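Local structure of 4-aminobutyrate transaminase (Acinetobacter baumannii, 6WOP) at residues A262-M267 with A284-A289; E92-R97 with A106-T111. The protein probably catalyses, as a pyridoxal-phosphate-dependent class-III aminotransferase, the transfer of the amino group of 4-aminobutyrate to 2-oxoglutarate. One frame throughout, in Å; residues are numbered along the deposited sequence.

Interaction 1 (A262-M267 with A284-A289); sequences ADLITM and AEVMDA
L264, the first residue of the extended strand 264-267, faces V286 and M287 on the single-turn helix 284-287. The main chains stay well apart: L264 CA lies 8.2 Å from V286 CA and equally 8.2 Å from M287 CA, so side chains alone bridge the gap. The helical turn is closed by the bond from D288 N to A284 O, 2.9 Å long.

L264 has the largest area buried by the contact, and its side chain meets both helix residues. Its CG is anti to the carbonyl carbon (chi1 -60°), which puts the branched end beside the helix although the bond from CA to CB runs past it. V286 puts CG1 against both arms of the fork, 3.9 Å from L264 CD2 and 4.0 Å from L264 CD1. M287 comes to the same CD2 from its own side of the turn: chi1 (-61°) and a bend at chi2 (-72°) place SD 3.5 Å from L264 CD2, a snug approach for sulfur and methyl. V238 and V280 also pack on L264, and I122 and L236 on V286, while M287 additionally meets P17 of the second subunit.

Nearby, the carboxylate of D263 is engaged by R283 and R227. Across the contact itself there is no hydrogen bond; with three buried side chains meeting through methyl groups and one sulfur, cohesion probably rests on dispersion and the exclusion of water, and depends on close fit rather than on bond direction.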
loop_
_atom_site.group_PDB
_atom_site.type_symbol
_atom_site.label_atom_id
_atom_site.label_comp_id
_atom_site.label_asym_id
_atom_site.label_seq_id
_atom_site.Cartn_x
_atom_site.Cartn_y
_atom_site.Cartn_z
ATOM N N ALA A 262 -22.191 -14.207 -13.105
ATOM C CA ALA A 262 -20.951 -13.486 -12.827
ATOM C C ALA A 262 -20.352 -12.951 -14.124
ATOM O O ALA A 262 -20.611 -13.479 -15.216
ATOM C CB ALA A 262 -19.944 -14.444 -12.180
ATOM N N ASP A 263 -19.537 -11.891 -14.007
ATOM C CA ASP A 263 -18.880 -11.337 -15.171
ATOM C C ASP A 263 -17.643 -12.133 -15.544
ATOM O O ASP A 263 -17.257 -12.144 -16.719
ATOM C CB ASP A 263 -18.435 -9.888 -14.882
ATOM C CG ASP A 263 -19.607 -8.989 -14.580
ATOM O OD1 ASP A 263 -20.263 -8.584 -15.562
ATOM O OD2 ASP A 263 -19.867 -8.690 -13.374
ATOM N N LEU A 264 -16.967 -12.696 -14.532
ATOM C CA LEU A 264 -15.744 -13.487 -14.647
ATOM C C LEU A 264 -15.854 -14.743 -13.785
ATOM O O LEU A 264 -16.401 -14.698 -12.669
ATOM C CB LEU A 264 -14.508 -12.683 -14.187
ATOM C CG LEU A 264 -14.254 -11.413 -14.974
ATOM C CD1 LEU A 264 -13.323 -10.415 -14.265
ATOM C CD2 LEU A 264 -13.549 -11.838 -16.322
ATOM N N ILE A 265 -15.312 -15.868 -14.272
ATOM C CA ILE A 265 -15.295 -17.103 -13.487
ATOM C C ILE A 265 -13.886 -17.667 -13.499
ATOM O O ILE A 265 -13.272 -17.773 -14.570
ATOM C CB ILE A 265 -16.296 -18.136 -14.029
ATOM C CG1 ILE A 265 -17.713 -17.585 -13.969
ATOM C CG2 ILE A 265 -16.190 -19.423 -13.234
ATOM C CD1 ILE A 265 -18.758 -18.475 -14.669
ATOM N N THR A 266 -13.380 -18.090 -12.329
ATOM C CA THR A 266 -12.058 -18.689 -12.335
ATOM C C THR A 266 -12.180 -20.205 -12.213
ATOM O O THR A 266 -13.125 -20.714 -11.599
ATOM C CB THR A 266 -11.199 -18.154 -11.179
ATOM O OG1 THR A 266 -11.855 -18.380 -9.928
ATOM C CG2 THR A 266 -10.967 -16.653 -11.342
ATOM N N MET A 267 -11.181 -20.915 -12.745
ATOM C CA MET A 267 -11.180 -22.383 -12.790
ATOM C C MET A 267 -9.782 -22.886 -12.532
ATOM O O MET A 267 -8.805 -22.283 -12.978
ATOM C CB MET A 267 -11.579 -22.920 -14.194
ATOM C CG MET A 267 -12.885 -22.364 -14.710
ATOM S SD MET A 267 -13.031 -22.644 -16.484
ATOM C CE MET A 267 -11.997 -21.328 -17.191
ATOM N N ALA A 284 -16.737 -11.230 -23.038
ATOM C CA ALA A 284 -15.656 -10.911 -23.992
ATOM C C ALA A 284 -15.076 -9.506 -23.785
ATOM O O ALA A 284 -13.859 -9.301 -23.882
ATOM C CB ALA A 284 -16.176 -11.022 -25.428
ATOM N N GLU A 285 -15.946 -8.498 -23.614
ATOM C CA GLU A 285 -15.438 -7.127 -23.590
ATOM C C GLU A 285 -14.702 -6.866 -22.293
ATOM O O GLU A 285 -13.769 -6.042 -22.267
ATOM C CB GLU A 285 -16.561 -6.105 -23.801
ATOM C CG GLU A 285 -17.550 -6.018 -22.654
ATOM C CD GLU A 285 -18.573 -4.864 -22.889
ATOM O OE1 GLU A 285 -19.208 -4.365 -21.925
ATOM O OE2 GLU A 285 -18.712 -4.444 -24.052
ATOM N N VAL A 286 -15.005 -7.639 -21.258
ATOM C CA VAL A 286 -14.225 -7.529 -20.012
ATOM C C VAL A 286 -12.866 -8.204 -20.175
ATOM O O VAL A 286 -11.823 -7.621 -19.871
ATOM C CB VAL A 286 -15.027 -8.133 -18.835
ATOM C CG1 VAL A 286 -14.169 -8.221 -17.529
ATOM C CG2 VAL A 286 -16.309 -7.358 -18.649
ATOM N N MET A 287 -12.867 -9.434 -20.712
ATOM C CA MET A 287 -11.622 -10.161 -20.947
ATOM C C MET A 287 -10.680 -9.427 -21.899
ATOM O O MET A 287 -9.460 -9.547 -21.757
ATOM C CB MET A 287 -11.921 -11.560 -21.523
ATOM C CG MET A 287 -12.773 -12.433 -20.583
ATOM S SD MET A 287 -11.824 -13.002 -19.144
ATOM C CE MET A 287 -10.604 -14.116 -19.964
ATOM N N ASP A 288 -11.208 -8.696 -22.877
ATOM C CA ASP A 288 -10.374 -7.995 -23.844
ATOM C C ASP A 288 -9.796 -6.684 -23.304
ATOM O O ASP A 288 -9.164 -5.953 -24.075
ATOM C CB ASP A 288 -11.164 -7.660 -25.124
ATOM C CG ASP A 288 -11.104 -8.791 -26.126
ATOM O OD1 ASP A 288 -10.109 -9.551 -26.095
ATOM O OD2 ASP A 288 -12.057 -8.933 -26.920
ATOM N N ALA A 289 -10.023 -6.364 -22.034
ATOM C CA ALA A 289 -9.575 -5.061 -21.559
ATOM C C ALA A 289 -8.064 -4.968 -21.565
ATOM O O ALA A 289 -7.541 -3.960 -22.094
ATOM C CB ALA A 289 -10.174 -4.761 -20.175
#

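Interaction 2 (E92-R97 with A106-T111); sequences ERINER and AAFFTT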
loop_
_atom_site.group_PDB
_atom_site.type_symbol
_atom_site.label_atom_id
_atom_site.label_comp_id
_atom_site.label_asym_id
_atom_site.label_seq_id
_atom_site.Cartn_x
_atom_site.Cartn_y
_atom_site.Cartn_z
ATOM N N GLU A 92 -12.699 -22.544 -26.625
ATOM C CA GLU A 92 -14.014 -22.621 -27.271
ATOM C C GLU A 92 -14.966 -23.486 -26.462
ATOM O O GLU A 92 -16.149 -23.153 -26.281
ATOM C CB GLU A 92 -13.859 -23.191 -28.699
ATOM C CG GLU A 92 -13.166 -22.262 -29.654
ATOM C CD GLU A 92 -12.810 -22.936 -30.977
ATOM O OE1 GLU A 92 -12.561 -24.174 -30.992
ATOM O OE2 GLU A 92 -12.758 -22.218 -31.995
ATOM N N ARG A 93 -14.460 -24.626 -25.964
ATOM C CA ARG A 93 -15.308 -25.544 -25.215
ATOM C C ARG A 93 -15.765 -24.948 -23.876
ATOM O O ARG A 93 -16.899 -25.171 -23.443
ATOM C CB ARG A 93 -14.538 -26.856 -25.013
ATOM C CG ARG A 93 -14.366 -27.604 -26.367
ATOM C CD ARG A 93 -13.765 -29.017 -26.113
ATOM N NE ARG A 93 -14.758 -29.999 -25.679
ATOM C CZ ARG A 93 -14.453 -31.159 -25.091
ATOM N NH1 ARG A 93 -13.159 -31.492 -24.861
ATOM N NH2 ARG A 93 -15.418 -32.009 -24.797
ATOM N N ILE A 94 -14.894 -24.231 -23.188
ATOM C CA ILE A 94 -15.301 -23.573 -21.942
ATOM C C ILE A 94 -16.227 -22.417 -22.230
ATOM O O ILE A 94 -17.209 -22.202 -21.504
ATOM C CB ILE A 94 -14.029 -23.109 -21.176
ATOM C CG1 ILE A 94 -13.172 -24.313 -20.726
ATOM C CG2 ILE A 94 -14.367 -22.223 -19.952
ATOM C CD1 ILE A 94 -13.755 -25.020 -19.546
ATOM N N ASN A 95 -15.909 -21.594 -23.257
ATOM C CA ASN A 95 -16.807 -20.482 -23.613
ATOM C C ASN A 95 -18.210 -20.996 -23.868
ATOM O O ASN A 95 -19.212 -20.364 -23.503
ATOM C CB ASN A 95 -16.356 -19.754 -24.883
ATOM C CG ASN A 95 -15.087 -18.968 -24.706
ATOM O OD1 ASN A 95 -14.754 -18.576 -23.590
ATOM N ND2 ASN A 95 -14.360 -18.761 -25.796
ATOM N N GLU A 96 -18.313 -22.150 -24.515
ATOM C CA GLU A 96 -19.635 -22.660 -24.831
ATOM C C GLU A 96 -20.401 -23.040 -23.561
ATOM O O GLU A 96 -21.615 -22.865 -23.488
ATOM C CB GLU A 96 -19.476 -23.889 -25.754
ATOM C CG GLU A 96 -20.799 -24.581 -26.088
ATOM C CD GLU A 96 -20.563 -26.042 -26.505
ATOM O OE1 GLU A 96 -21.304 -26.954 -26.037
ATOM O OE2 GLU A 96 -19.597 -26.267 -27.280
ATOM N N ARG A 97 -19.704 -23.558 -22.559
ATOM C CA ARG A 97 -20.328 -24.132 -21.379
ATOM C C ARG A 97 -20.488 -23.178 -20.199
ATOM O O ARG A 97 -21.308 -23.449 -19.300
ATOM C CB ARG A 97 -19.489 -25.315 -20.943
ATOM C CG ARG A 97 -19.582 -26.483 -21.929
ATOM C CD ARG A 97 -18.468 -27.546 -21.680
ATOM N NE ARG A 97 -18.698 -28.773 -22.481
ATOM C CZ ARG A 97 -18.523 -28.817 -23.809
ATOM N NH1 ARG A 97 -18.072 -27.726 -24.452
ATOM N NH2 ARG A 97 -18.792 -29.938 -24.516
ATOM N N ALA A 106 -11.931 -16.861 -23.047
ATOM C CA ALA A 106 -11.238 -17.553 -21.975
ATOM C C ALA A 106 -9.740 -17.509 -22.232
ATOM O O ALA A 106 -9.278 -17.475 -23.375
ATOM C CB ALA A 106 -11.659 -19.051 -21.851
ATOM N N ALA A 107 -8.973 -17.586 -21.161
ATOM C CA ALA A 107 -7.536 -17.749 -21.295
ATOM C C ALA A 107 -7.098 -18.702 -20.207
ATOM O O ALA A 107 -7.768 -18.796 -19.183
ATOM C CB ALA A 107 -6.798 -16.419 -21.052
ATOM N N PHE A 108 -5.955 -19.354 -20.400
ATOM C CA PHE A 108 -5.488 -20.384 -19.454
ATOM C C PHE A 108 -4.179 -19.944 -18.840
ATOM O O PHE A 108 -3.333 -19.348 -19.524
ATOM C CB PHE A 108 -5.324 -21.758 -20.186
ATOM C CG PHE A 108 -6.628 -22.212 -20.738
ATOM C CD1 PHE A 108 -7.627 -22.567 -19.869
ATOM C CD2 PHE A 108 -6.924 -22.091 -22.090
ATOM C CE1 PHE A 108 -8.895 -22.865 -20.319
ATOM C CE2 PHE A 108 -8.199 -22.406 -22.551
ATOM C CZ PHE A 108 -9.169 -22.801 -21.678
ATOM N N PHE A 109 -4.050 -20.203 -17.535
ATOM C CA PHE A 109 -2.796 -19.968 -16.827
ATOM C C PHE A 109 -2.366 -21.291 -16.222
ATOM O O PHE A 109 -2.684 -22.351 -16.805
ATOM C CB PHE A 109 -3.035 -18.856 -15.794
ATOM C CG PHE A 109 -3.596 -17.654 -16.447
ATOM C CD1 PHE A 109 -2.753 -16.816 -17.195
ATOM C CD2 PHE A 109 -4.944 -17.382 -16.401
ATOM C CE1 PHE A 109 -3.260 -15.698 -17.852
ATOM C CE2 PHE A 109 -5.455 -16.260 -17.088
ATOM C CZ PHE A 109 -4.600 -15.463 -17.818
ATOM N N THR A 110 -1.645 -21.255 -15.098
ATOM C CA THR A 110 -1.172 -22.515 -14.515
ATOM C C THR A 110 -1.811 -22.839 -13.178
ATOM O O THR A 110 -2.248 -23.979 -12.978
ATOM C CB THR A 110 0.342 -22.516 -14.373
ATOM O OG1 THR A 110 0.931 -22.126 -15.630
ATOM C CG2 THR A 110 0.863 -23.954 -14.032
ATOM N N THR A 111 -1.846 -21.891 -12.234
ATOM C CA THR A 111 -2.336 -22.212 -10.896
ATOM C C THR A 111 -3.696 -21.584 -10.592
ATOM O O THR A 111 -4.131 -20.608 -11.226
ATOM C CB THR A 111 -1.332 -21.733 -9.835
ATOM O OG1 THR A 111 -1.278 -20.304 -9.923
ATOM C CG2 THR A 111 0.100 -22.324 -10.066
#
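A106 meets N95 where the helix and the strand come nearest: their CA atoms are 6.5 Å apart. A106 has the most surface buried here, followed by I94 and N95. The methyl of A106 points at the helix, and N95 OD1 lies 3.6 Å from A106 CB. The same oxygen is 3.3 Å from A106 N, but the angle at the proton is poor, and this approach is not a hydrogen bond. N95 holds CG anti to its carbonyl carbon (chi1 -69°), which brings the amide OD1 beside A106 N and CB at the start of 106-111; the polar partner of that amide lies across the subunit boundary, where ND2 donates to A15 O of the second subunit. The backbone of A106 also bonds to that subunit, so the amide and the strand are held by the same neighbour.

I94 likewise points toward the strand. Its contact with F108 is looser: I94 CG1 sits 4.4 Å from F108 CZ, near the ring plane and therefore at the edge rather than over a face. Y87, earlier in the same helix as I94, packs edge-to-face with the F108 ring, and its OH is hydrogen-bonded to F108 N. Within the helix, R97 NH1 donates to R93 O at 3.0 Å with an N-H...O angle of 158°, the oxygen lying close to the guanidinium plane.

Strand 104-109 is an outermost strand of the seven-stranded mixed sheet within this chain. Helix 85-97 packs on it and on V281 of adjacent strand 278-283, while R93 and R97 reach helix 303-318 through salt bridges to D314 and E317.

How the interactions relate
Interaction 2 closes before interaction 1 opens along the chain, yet their centres are only about 10 Å apart. Both use one seven-stranded mixed sheet: strand 104-109 lies at one margin, strand 278-283 beside it, and strand 264-267 next, with helix 284-287 following 278-283 directly. The two contacts meet through methionines. M267 SD is 3.7 Å from I94 CG2, and M287 CE is 4.0 Å from both A106 CA and A107 N. Helix 85-97 and helix 284-287 are thus joined to the same margin of the sheet. Since both contacts also touch the second subunit, this packing lies where the sheet borders the subunit interface.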